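Local atomic coordinates of enoyl-CoA hydratase subunit I (Geobacillus kaustophilus, PDB entry 2PBP), a protein that probably acts as a hydro-lyase of the enoyl-CoA hydratase/isomerase family, adding water to the double bond of enoyl-CoA thioesters. Residues 7-12 / 42-47. Numbering follows the deposited sequence.
Sequences IAARQE and EAFDRN
Phe-44 reaches from the last turns of its helix to the edge strand 7-12 and places the far end of its ring between the side chains of Ala-9 and Gln-11, a compact example of how one aromatic residue can join a helix to a strand. CZ of Phe-44 lies 4.0 Å from the methyl CB of Ala-9. The same CZ comes within 3.7 Å of the backbone O of Arg-10. CE1 of Phe-44 meets the CG methylene of Gln-11 at 3.7 Å. All three strand groups approach the ring obliquely. With chi1 at -83°, CG of Phe-44 is anti to its own carbonyl carbon, and the ring leaves the helix toward the strand.

Gln-11 turns the same way at its first torsion and then runs extended beyond CG, which carries its aliphatic portion past the ring and its amide on toward Asn-47. The amide is inclined by 66° to the phenyl plane. OE1 of Gln-11 and ND2 of Asn-47 are too far apart to bond directly, at 4.2 Å, and a water mediates: it donates to OE1 (2.9 Å) and accepts from ND2 (2.7 Å). The other end of the Asn-47 amide, OD1, accepts from the backbone N of Lys-49, which helps orient ND2 toward the water. Were Phe-44 an alanine, the loss of the ring would probably open a gap beside the Ala-9 methyl and leave CG of Gln-11 without its aromatic partner.

Strand 7-12 borders the six-stranded sheet and pairs antiparallel with strand 15-20. The C-terminal part of helix 31-46 lies against this margin of the crotonase-like fold, the axis of 42-46 running at 19° to that of strand 7-12, with Phe-44 also touching Ile-18 of strand 15-20 and Val-50 in the loop leading to strand 52-57.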
loop_
_atom_site.group_PDB
_atom_site.type_symbol
_atom_site.label_atom_id
_atom_site.label_comp_id
_atom_site.label_asym_id
_atom_site.label_seq_id
_atom_site.Cartn_x
_atom_site.Cartn_y
_atom_site.Cartn_z
ATOM N N ILE A 7 26.062 -2.263 -20.504
ATOM C CA ILE A 7 25.489 -3.115 -19.468
ATOM C C ILE A 7 25.825 -4.576 -19.722
ATOM O O ILE A 7 26.270 -4.937 -20.810
ATOM C CB ILE A 7 23.941 -2.955 -19.393
ATOM C CG1 ILE A 7 23.287 -3.365 -20.717
ATOM C CG2 ILE A 7 23.583 -1.511 -19.073
ATOM C CD1 ILE A 7 22.999 -4.851 -20.853
ATOM N N ALA A 8 25.617 -5.405 -18.705
ATOM C CA ALA A 8 25.868 -6.836 -18.801
ATOM C C ALA A 8 24.684 -7.558 -18.170
ATOM O O ALA A 8 24.365 -7.332 -17.002
ATOM C CB ALA A 8 27.153 -7.197 -18.073
ATOM N N ALA A 9 24.026 -8.412 -18.947
ATOM C CA ALA A 9 22.873 -9.153 -18.450
ATOM C C ALA A 9 23.175 -10.638 -18.313
ATOM O O ALA A 9 23.949 -11.204 -19.088
ATOM C CB ALA A 9 21.679 -8.946 -19.380
ATOM N N ARG A 10 22.557 -11.265 -17.320
ATOM C CA ARG A 10 22.742 -12.688 -17.071
ATOM C C ARG A 10 21.540 -13.227 -16.314
ATOM O O ARG A 10 20.735 -12.461 -15.786
ATOM C CB ARG A 10 24.015 -12.935 -16.253
ATOM C CG ARG A 10 23.992 -12.365 -14.841
ATOM C CD ARG A 10 25.353 -12.527 -14.167
ATOM N NE ARG A 10 25.398 -11.925 -12.836
ATOM C CZ ARG A 10 24.912 -12.492 -11.735
ATOM N NH1 ARG A 10 24.340 -13.689 -11.791
ATOM N NH2 ARG A 10 24.996 -11.856 -10.574
ATOM N N GLN A 11 21.422 -14.546 -16.260
ATOM C CA GLN A 11 20.308 -15.161 -15.557
ATOM C C GLN A 11 20.772 -16.156 -14.512
ATOM O O GLN A 11 21.748 -16.878 -14.706
ATOM C CB GLN A 11 19.375 -15.851 -16.552
ATOM C CG GLN A 11 18.759 -14.895 -17.553
ATOM C CD GLN A 11 17.931 -15.598 -18.604
ATOM O OE1 GLN A 11 16.900 -16.199 -18.301
ATOM N NE2 GLN A 11 18.384 -15.532 -19.852
ATOM N N GLU A 12 20.065 -16.169 -13.392
ATOM C CA GLU A 12 20.356 -17.073 -12.290
ATOM C C GLU A 12 19.002 -17.664 -11.934
ATOM O O GLU A 12 18.229 -17.063 -11.191
ATOM C CB GLU A 12 20.931 -16.297 -11.102
ATOM C CG GLU A 12 21.389 -17.163 -9.941
ATOM C CD GLU A 12 22.473 -18.148 -10.338
ATOM O OE1 GLU A 12 23.443 -17.728 -11.008
ATOM O OE2 GLU A 12 22.360 -19.339 -9.975
ATOM N N GLU A 42 13.134 -4.629 -20.999
ATOM C CA GLU A 42 11.973 -5.060 -21.762
ATOM C C GLU A 42 12.160 -6.490 -22.264
ATOM O O GLU A 42 11.196 -7.247 -22.358
ATOM C CB GLU A 42 11.698 -4.102 -22.930
ATOM C CG GLU A 42 11.302 -2.695 -22.473
ATOM C CD GLU A 42 10.799 -1.822 -23.608
ATOM O OE1 GLU A 42 11.241 -2.028 -24.759
ATOM O OE2 GLU A 42 9.975 -0.920 -23.349
ATOM N N ALA A 43 13.400 -6.864 -22.563
ATOM C CA ALA A 43 13.690 -8.215 -23.035
ATOM C C ALA A 43 13.365 -9.228 -21.935
ATOM O O ALA A 43 12.691 -10.230 -22.178
ATOM C CB ALA A 43 15.149 -8.326 -23.434
ATOM N N PHE A 44 13.848 -8.964 -20.723
ATOM C CA PHE A 44 13.581 -9.853 -19.598
ATOM C C PHE A 44 12.092 -9.829 -19.240
ATOM O O PHE A 44 11.534 -10.837 -18.813
ATOM C CB PHE A 44 14.393 -9.438 -18.360
ATOM C CG PHE A 44 15.818 -9.945 -18.345
ATOM C CD1 PHE A 44 16.161 -11.145 -18.965
ATOM C CD2 PHE A 44 16.804 -9.249 -17.650
ATOM C CE1 PHE A 44 17.462 -11.644 -18.887
ATOM C CE2 PHE A 44 18.108 -9.737 -17.564
ATOM C CZ PHE A 44 18.438 -10.939 -18.185
ATOM N N ASP A 45 11.457 -8.672 -19.408
ATOM C CA ASP A 45 10.036 -8.524 -19.091
ATOM C C ASP A 45 9.181 -9.412 -19.997
ATOM O O ASP A 45 8.158 -9.946 -19.560
ATOM C CB ASP A 45 9.619 -7.049 -19.226
ATOM C CG ASP A 45 8.254 -6.752 -18.605
ATOM O OD1 ASP A 45 7.841 -7.450 -17.655
ATOM O OD2 ASP A 45 7.593 -5.793 -19.057
ATOM N N ARG A 46 9.613 -9.581 -21.246
ATOM C CA ARG A 46 8.889 -10.408 -22.216
ATOM C C ARG A 46 9.180 -11.904 -22.051
ATOM O O ARG A 46 8.425 -12.745 -22.542
ATOM C CB ARG A 46 9.253 -10.003 -23.650
ATOM C CG ARG A 46 8.971 -8.555 -24.021
ATOM C CD ARG A 46 9.200 -8.324 -25.516
ATOM N NE ARG A 46 10.594 -8.511 -25.925
ATOM C CZ ARG A 46 11.506 -7.541 -25.960
ATOM N NH1 ARG A 46 11.182 -6.304 -25.611
ATOM N NH2 ARG A 46 12.745 -7.809 -26.349
ATOM N N ASN A 47 10.277 -12.227 -21.371
ATOM C CA ASN A 47 10.691 -13.615 -21.147
ATOM C C ASN A 47 9.946 -14.216 -19.953
ATOM O O ASN A 47 10.214 -13.863 -18.807
ATOM C CB ASN A 47 12.202 -13.666 -20.882
ATOM C CG ASN A 47 12.761 -15.082 -20.906
ATOM O OD1 ASN A 47 12.048 -16.053 -20.656
ATOM N ND2 ASN A 47 14.053 -15.199 -21.195
HETATM O O HOH W 1 15.577 -17.404 -20.587
#